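PDB 2O2G: dienelactone hydrolase from Anabaena variabilis, which probably acts as a hydrolase of the dienelactone hydrolase family, within the alpha/beta-hydrolase superfamily. Local coordinates for residues I37-H42 against G100-L105; V116-A121 against E137-V142; V143-R148 against S198-E203. One frame throughout, in Å; residues are numbered along the deposited sequence.

The three contacts come one after another along the chain, and all reach the same mixed sheet of an alpha/beta-hydrolase fold. Contact 1 sets helix 91-107 against strand 36-41; contact 2 pairs the next two strands, 115-121 and 139-145; contact 3 lies where strand 139-145 ends and meets the loop after strand 189-194. The centres of contacts 1 and 2 lie about 8 Å apart, and the two touch through probable I37 O to G117 N and T102 to Y118 hydrogen bonds. Contact 3 is centred about 17 Å from contact 2, touching it, and about 20 Å from contact 1, without touch. The path runs from mid-sheet to the probable active site at the C-terminal end of strand 139-145.

Contact 1. Residues I37-H42 against G100-L105; sequences IVLFAH and GATDWL
Two aliphatic pairs, I37 with L105 and L39 with A101, fasten the inner side of helix 100-105 to strand 37-41. The segments run almost antiparallel, at 158°, with their axes 10.1 Å apart, so side chains alone bridge the gap. I37 and L105 reach toward each other tip to tip: CD1 of I37 lies 3.9 Å from CD2 of L105, while the other branches, I37 CG2 and L105 CD1, come within 4.1 Å. In I37 the CG1 branch stands anti to the backbone N (chi1 -169°) and chi2 is extended as well, which carries CD1 out to the leucine. L39 works with both methyls against one partner, CD2 at 3.8 Å and CD1 at 4.0 Å from A101 CB, and its CD2 also comes within 4.4 Å of L105 CD1.

The polar element is the hydroxyl of T102. Its OG1 lies 3.7 Å from L39 CD2, a van der Waals approach; the hydroxyl's hydrogen bonds go to Y118 OH and to L98 O of its own helix, and the oxygen is thus satisfied although buried. On the flanks, I37 and L39 also touch A66 and L68 of strand 66-70, and L105 rests on V116. Such aliphatic packing of a helix on a central parallel strand is typical of the layered core of the alpha/beta-hydrolase fold.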
# COMPACT_ATOMS: atom_id res chain seq x y z
N ILE A 37 -10.26 -1.48 -5.45
CA ILE A 37 -9.82 -2.05 -4.19
C ILE A 37 -8.38 -1.62 -3.94
O ILE A 37 -7.53 -1.65 -4.84
CB ILE A 37 -9.97 -3.58 -4.13
CG1 ILE A 37 -9.74 -4.07 -2.69
CG2 ILE A 37 -9.05 -4.27 -5.12
CD1 ILE A 37 -10.23 -5.48 -2.44
N VAL A 38 -8.14 -1.21 -2.70
CA VAL A 38 -6.83 -0.79 -2.26
C VAL A 38 -6.17 -1.86 -1.38
O VAL A 38 -6.65 -2.18 -0.27
CB VAL A 38 -6.93 0.51 -1.50
CG1 VAL A 38 -5.55 0.96 -1.01
CG2 VAL A 38 -7.60 1.57 -2.40
N LEU A 39 -5.08 -2.42 -1.88
CA LEU A 39 -4.30 -3.38 -1.15
C LEU A 39 -3.21 -2.62 -0.37
O LEU A 39 -2.44 -1.84 -0.97
CB LEU A 39 -3.69 -4.39 -2.10
CG LEU A 39 -2.85 -5.55 -1.53
CD1 LEU A 39 -3.55 -6.49 -0.58
CD2 LEU A 39 -2.37 -6.35 -2.68
N PHE A 40 -3.16 -2.84 0.94
CA PHE A 40 -2.20 -2.15 1.83
C PHE A 40 -0.93 -2.94 2.12
O PHE A 40 -1.02 -4.07 2.51
CB PHE A 40 -2.85 -1.87 3.18
CG PHE A 40 -3.80 -0.75 3.17
CD1 PHE A 40 -5.03 -0.89 2.57
CD2 PHE A 40 -3.51 0.44 3.83
CE1 PHE A 40 -5.93 0.15 2.57
CE2 PHE A 40 -4.41 1.47 3.86
CZ PHE A 40 -5.62 1.34 3.21
N ALA A 41 0.24 -2.34 1.89
CA ALA A 41 1.54 -2.90 2.25
C ALA A 41 1.92 -2.17 3.51
O ALA A 41 2.16 -0.97 3.48
CB ALA A 41 2.56 -2.62 1.16
N HIS A 42 1.96 -2.88 4.63
CA HIS A 42 2.27 -2.30 5.92
C HIS A 42 3.76 -2.09 6.03
O HIS A 42 4.54 -2.61 5.20
CB HIS A 42 1.72 -3.19 7.08
CG HIS A 42 2.28 -4.59 7.09
ND1 HIS A 42 3.60 -4.87 7.42
CD2 HIS A 42 1.71 -5.79 6.82
CE1 HIS A 42 3.81 -6.17 7.33
NE2 HIS A 42 2.67 -6.76 6.99
N GLY A 100 1.55 -11.68 -5.02
CA GLY A 100 0.72 -12.87 -4.69
C GLY A 100 -0.69 -12.48 -4.24
O GLY A 100 -1.68 -13.05 -4.73
N ALA A 101 -0.79 -11.52 -3.33
CA ALA A 101 -2.10 -10.99 -2.91
C ALA A 101 -2.89 -10.33 -4.03
O ALA A 101 -4.13 -10.39 -4.05
CB ALA A 101 -1.95 -10.02 -1.74
N THR A 102 -2.19 -9.68 -4.96
CA THR A 102 -2.82 -9.04 -6.14
C THR A 102 -3.47 -10.14 -7.01
O THR A 102 -4.63 -10.08 -7.36
CB THR A 102 -1.77 -8.19 -6.93
OG1 THR A 102 -1.17 -7.21 -6.05
CG2 THR A 102 -2.43 -7.45 -8.09
N ASP A 103 -2.69 -11.18 -7.30
CA ASP A 103 -3.18 -12.32 -8.08
C ASP A 103 -4.39 -12.99 -7.41
O ASP A 103 -5.37 -13.37 -8.09
CB ASP A 103 -2.05 -13.32 -8.30
CG ASP A 103 -0.93 -12.77 -9.19
OD1 ASP A 103 -1.15 -11.72 -9.85
OD2 ASP A 103 0.15 -13.42 -9.27
N TRP A 104 -4.37 -13.07 -6.09
CA TRP A 104 -5.49 -13.66 -5.33
C TRP A 104 -6.75 -12.82 -5.55
O TRP A 104 -7.82 -13.38 -5.87
CB TRP A 104 -5.16 -13.73 -3.86
CG TRP A 104 -6.20 -14.39 -3.01
CD1 TRP A 104 -6.32 -15.70 -2.73
CD2 TRP A 104 -7.20 -13.71 -2.26
NE1 TRP A 104 -7.38 -15.89 -1.86
CE2 TRP A 104 -7.91 -14.67 -1.54
CE3 TRP A 104 -7.52 -12.36 -2.08
CZ2 TRP A 104 -8.98 -14.34 -0.71
CZ3 TRP A 104 -8.58 -12.02 -1.24
CH2 TRP A 104 -9.30 -13.01 -0.58
N LEU A 105 -6.62 -11.50 -5.44
CA LEU A 105 -7.73 -10.58 -5.73
C LEU A 105 -8.21 -10.73 -7.17
O LEU A 105 -9.39 -10.68 -7.44
CB LEU A 105 -7.27 -9.13 -5.52
CG LEU A 105 -7.07 -8.71 -4.08
CD1 LEU A 105 -6.48 -7.31 -4.01
CD2 LEU A 105 -8.40 -8.86 -3.35

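Contact 2. Residues V116-A121 against E137-V142; sequences VGYFGA and ETVQAV. With SO4 (sulfate ion), chain C.
Y118 pairs in parallel with V142 where strands 116-121 and 139-142 run side by side, their axes 4.6 Å apart and inclined by 28°. Two backbone bonds join them, Q140 N to V116 O (2.9 Å) and Y118 N to A141 O (2.8 Å). With helix 123-134 between them, the strands form a beta-alpha-beta unit of the alpha/beta-hydrolase sheet. The first bond is nearly straight, 174° at the hydrogen; in the second the donor is tilted out of the carbonyl plane.

V139 and V142 both pack against the ring of Y118, on the side of the sheet where A128 and A131 of the helix also touch it. V139 CG1 sits over the centre of one ring face, 4.0 Å from the centroid, a CH-pi contact, while its CG2 lies near the phenol end, 3.6 Å from Y118 CZ. Standing anti to the carbonyl carbon (chi1 -64°), CG of Y118 sends the ring across V139 at about a right angle. V142 CG2 approaches Y118 CD2 obliquely at 4.1 Å. A leucine in place of Y118 would probably leave the hydroxyl of T102, the partner of the phenol OH, without this mate and V139 CG1 without its aromatic face.

Ahead of the strand, E137 N donates to a sulfate ion, probably from the crystallisation liquor. A water takes a hydrogen from V116 N and gives one to T138 O, at 2.7 Å from that oxygen.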
# COMPACT_ATOMS: atom_id res chain seq x y z
N VAL A 116 -7.38 -2.84 -8.86
CA VAL A 116 -6.43 -2.85 -7.78
C VAL A 116 -5.54 -1.63 -7.73
O VAL A 116 -4.97 -1.22 -8.73
CB VAL A 116 -5.55 -4.10 -7.76
CG1 VAL A 116 -4.51 -4.02 -6.63
CG2 VAL A 116 -6.41 -5.38 -7.59
N GLY A 117 -5.42 -1.07 -6.52
CA GLY A 117 -4.48 0.00 -6.23
C GLY A 117 -3.67 -0.40 -4.99
O GLY A 117 -4.12 -1.20 -4.18
N TYR A 118 -2.50 0.20 -4.81
CA TYR A 118 -1.68 -0.11 -3.64
C TYR A 118 -1.48 1.10 -2.74
O TYR A 118 -1.30 2.27 -3.23
CB TYR A 118 -0.28 -0.60 -4.03
CG TYR A 118 -0.12 -1.90 -4.81
CD1 TYR A 118 -1.03 -2.93 -4.74
CD2 TYR A 118 1.04 -2.11 -5.53
CE1 TYR A 118 -0.82 -4.11 -5.44
CE2 TYR A 118 1.28 -3.29 -6.20
CZ TYR A 118 0.37 -4.29 -6.16
OH TYR A 118 0.66 -5.43 -6.87
N PHE A 119 -1.55 0.85 -1.44
CA PHE A 119 -1.23 1.86 -0.43
C PHE A 119 -0.09 1.28 0.34
O PHE A 119 -0.29 0.35 1.13
CB PHE A 119 -2.41 2.22 0.47
CG PHE A 119 -2.07 3.31 1.48
CD1 PHE A 119 -1.43 3.00 2.68
CD2 PHE A 119 -2.38 4.63 1.23
CE1 PHE A 119 -1.10 4.02 3.61
CE2 PHE A 119 -2.02 5.66 2.15
CZ PHE A 119 -1.40 5.37 3.32
N GLY A 120 1.12 1.81 0.13
CA GLY A 120 2.28 1.28 0.78
C GLY A 120 2.76 2.23 1.85
O GLY A 120 2.99 3.40 1.55
N ALA A 121 2.93 1.72 3.08
CA ALA A 121 3.33 2.54 4.23
C ALA A 121 4.79 2.32 4.60
O ALA A 121 5.24 1.16 4.77
CB ALA A 121 2.45 2.22 5.42
N GLU A 137 -0.55 -4.23 -16.08
CA GLU A 137 -1.90 -4.10 -16.60
C GLU A 137 -2.93 -4.20 -15.48
O GLU A 137 -4.04 -3.72 -15.63
CB GLU A 137 -2.17 -5.14 -17.69
N THR A 138 -2.54 -4.76 -14.34
CA THR A 138 -3.46 -5.02 -13.23
C THR A 138 -3.52 -3.90 -12.19
O THR A 138 -4.59 -3.60 -11.67
CB THR A 138 -3.08 -6.36 -12.55
OG1 THR A 138 -3.10 -7.39 -13.54
CG2 THR A 138 -4.04 -6.76 -11.41
N VAL A 139 -2.37 -3.30 -11.87
CA VAL A 139 -2.32 -2.30 -10.81
C VAL A 139 -2.51 -0.94 -11.44
O VAL A 139 -1.73 -0.55 -12.32
CB VAL A 139 -0.99 -2.35 -10.05
CG1 VAL A 139 -1.04 -1.33 -8.88
CG2 VAL A 139 -0.70 -3.78 -9.57
N GLN A 140 -3.57 -0.26 -11.02
CA GLN A 140 -4.02 1.01 -11.59
C GLN A 140 -3.66 2.28 -10.84
O GLN A 140 -3.92 3.39 -11.34
CB GLN A 140 -5.54 0.99 -11.81
CG GLN A 140 -6.00 -0.08 -12.81
CD GLN A 140 -7.39 0.15 -13.41
OE1 GLN A 140 -7.86 -0.69 -14.17
NE2 GLN A 140 -8.05 1.30 -13.10
N ALA A 141 -3.07 2.14 -9.65
CA ALA A 141 -2.66 3.29 -8.85
C ALA A 141 -1.83 2.86 -7.66
O ALA A 141 -1.98 1.76 -7.13
CB ALA A 141 -3.90 4.12 -8.36
N VAL A 142 -0.93 3.74 -7.24
CA VAL A 142 -0.09 3.49 -6.08
C VAL A 142 0.05 4.79 -5.28
O VAL A 142 0.21 5.84 -5.86
CB VAL A 142 1.34 2.98 -6.46
CG1 VAL A 142 2.25 2.87 -5.20
CG2 VAL A 142 1.28 1.65 -7.20
S SO4 C . -0.15 -7.75 -15.55
O1 SO4 C . -1.10 -8.73 -16.11
O2 SO4 C . 0.97 -8.51 -15.05
O3 SO4 C . -0.88 -7.01 -14.53
O4 SO4 C . 0.32 -6.84 -16.60
O HOH W 1 -6.92 -4.64 -10.89

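Contact 3. Residues V143-R148 against S198-E203; sequences VSRGGR and SHLFEE. With SO4 (sulfate ion), chain B.
H199, L200 and F201 meet R145 and G146 from a type I turn that spans S198 to F201. At its start, S198 O accepts from F201 N and also lies over the centre of the F201 ring face, while S198 N donates to E203 OE1 (2.9 Å), tying the ends of the segment together. H199 follows, its CE1 only 3.0 Å from G146 O, and its ND1 hydrogen-bonded to D171. Its carbonyl accepts from a water that also donates to R145 O and accepts from R145 NH2, so one solvent molecule bridges the two backbones and the guanidinium.

S122, H199 and D171 probably form a Ser-His-Asp triad, S122 lying on what looks like a nucleophile elbow, as in alpha/beta hydrolases; R145 NH2 is hydrogen-bonded to S122 OG.

L200 sets out away from R145 and G146, yet its CD2 returns to 3.5 Å from R145 NH2, crossing the arginine obliquely. That guanidinium holds a sulfate, probably from the crystallisation liquor, by two bonds: NH1 to O3 and NH2 to O4, both 3.0 Å. The two hydrogens of NH2 are probably shared among the water, S122 OG and the sulfate. S46, S50, R52 and G43 N also hydrogen-bond to the anion.

F201 comes last, its CE1 3.5 Å from R145 CG as the two side chains slide past each other in opposite directions, with ring and guanidinium planes 51° apart. With CG anti to the backbone N (chi1 -174°), the R145 chain starts alongside F201 CE1; the bends at chi2 and chi3 then bring the guanidinium to the sulfate.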
# COMPACT_ATOMS: atom_id res chain seq x y z
N VAL A 143 -0.04 4.68 -3.97
CA VAL A 143 0.21 5.79 -3.05
C VAL A 143 1.29 5.27 -2.09
O VAL A 143 1.16 4.17 -1.54
CB VAL A 143 -1.03 6.21 -2.26
CG1 VAL A 143 -0.68 7.29 -1.22
CG2 VAL A 143 -2.11 6.70 -3.17
N SER A 144 2.36 6.04 -1.92
CA SER A 144 3.44 5.69 -1.01
C SER A 144 3.45 6.70 0.12
O SER A 144 3.56 7.90 -0.14
CB SER A 144 4.78 5.68 -1.74
OG SER A 144 5.80 5.65 -0.76
N ARG A 145 3.22 6.23 1.36
CA ARG A 145 3.19 7.11 2.55
C ARG A 145 4.52 7.06 3.28
O ARG A 145 4.85 6.07 3.94
CB ARG A 145 2.06 6.72 3.49
CG ARG A 145 1.86 7.66 4.69
CD ARG A 145 1.42 6.89 5.90
NE ARG A 145 2.56 6.15 6.46
CZ ARG A 145 2.47 5.20 7.38
NH1 ARG A 145 1.29 4.76 7.79
NH2 ARG A 145 3.57 4.63 7.82
N GLY A 146 5.29 8.14 3.14
CA GLY A 146 6.59 8.22 3.83
C GLY A 146 7.52 7.08 3.51
O GLY A 146 8.17 6.54 4.40
N GLY A 147 7.63 6.71 2.23
CA GLY A 147 8.49 5.62 1.84
C GLY A 147 9.89 6.01 1.38
O GLY A 147 10.27 7.18 1.41
N ARG A 148 10.65 5.00 1.00
CA ARG A 148 11.99 5.17 0.40
C ARG A 148 11.95 4.47 -0.97
O ARG A 148 12.60 3.45 -1.17
CB ARG A 148 13.13 4.62 1.28
CG ARG A 148 13.37 5.40 2.56
CD ARG A 148 13.87 6.84 2.31
NE ARG A 148 15.04 6.86 1.44
CZ ARG A 148 16.27 6.56 1.84
NH1 ARG A 148 16.52 6.26 3.10
NH2 ARG A 148 17.27 6.58 0.97
N SER A 198 5.82 14.48 10.84
CA SER A 198 7.07 13.66 10.94
C SER A 198 6.89 12.29 10.26
O SER A 198 5.89 12.06 9.59
CB SER A 198 7.52 13.57 12.40
OG SER A 198 6.44 13.23 13.23
N HIS A 199 7.84 11.38 10.39
CA HIS A 199 7.79 10.13 9.63
C HIS A 199 6.45 9.37 9.58
O HIS A 199 6.03 8.93 8.51
CB HIS A 199 8.96 9.18 9.99
CG HIS A 199 9.07 8.02 9.06
ND1 HIS A 199 9.45 8.16 7.73
CD2 HIS A 199 8.76 6.71 9.22
CE1 HIS A 199 9.41 6.98 7.14
NE2 HIS A 199 8.98 6.09 8.02
N LEU A 200 5.79 9.18 10.72
CA LEU A 200 4.53 8.41 10.74
C LEU A 200 3.28 9.28 10.85
O LEU A 200 2.20 8.79 11.25
CB LEU A 200 4.51 7.40 11.89
CG LEU A 200 5.61 6.35 11.89
CD1 LEU A 200 5.59 5.61 13.20
CD2 LEU A 200 5.42 5.40 10.70
N PHE A 201 3.45 10.57 10.52
CA PHE A 201 2.30 11.46 10.44
C PHE A 201 1.48 11.43 11.70
O PHE A 201 0.26 11.35 11.65
CB PHE A 201 1.44 11.09 9.23
CG PHE A 201 2.19 11.15 7.95
CD1 PHE A 201 2.94 10.06 7.52
CD2 PHE A 201 2.21 12.31 7.21
CE1 PHE A 201 3.68 10.13 6.36
CE2 PHE A 201 2.95 12.37 6.04
CZ PHE A 201 3.69 11.27 5.63
N GLU A 202 2.18 11.55 12.82
CA GLU A 202 1.55 11.49 14.13
C GLU A 202 0.99 12.81 14.63
O GLU A 202 0.17 12.80 15.52
CB GLU A 202 2.56 10.97 15.15
CG GLU A 202 2.84 9.49 14.99
CD GLU A 202 4.02 9.05 15.84
OE1 GLU A 202 5.08 9.71 15.76
OE2 GLU A 202 3.89 8.02 16.54
N GLU A 203 1.41 13.93 14.06
CA GLU A 203 0.94 15.23 14.52
C GLU A 203 -0.56 15.41 14.21
O GLU A 203 -1.09 14.80 13.31
CB GLU A 203 1.74 16.35 13.88
CG GLU A 203 3.24 16.39 14.27
CD GLU A 203 4.08 15.28 13.62
OE1 GLU A 203 3.61 14.52 12.71
OE2 GLU A 203 5.26 15.17 13.99
S SO4 B . 2.59 1.25 9.41
O1 SO4 B . 2.21 0.21 8.48
O2 SO4 B . 2.62 0.63 10.71
O3 SO4 B . 1.51 2.22 9.43
O4 SO4 B . 3.86 1.88 9.07
O HOH W 2 5.51 6.68 6.79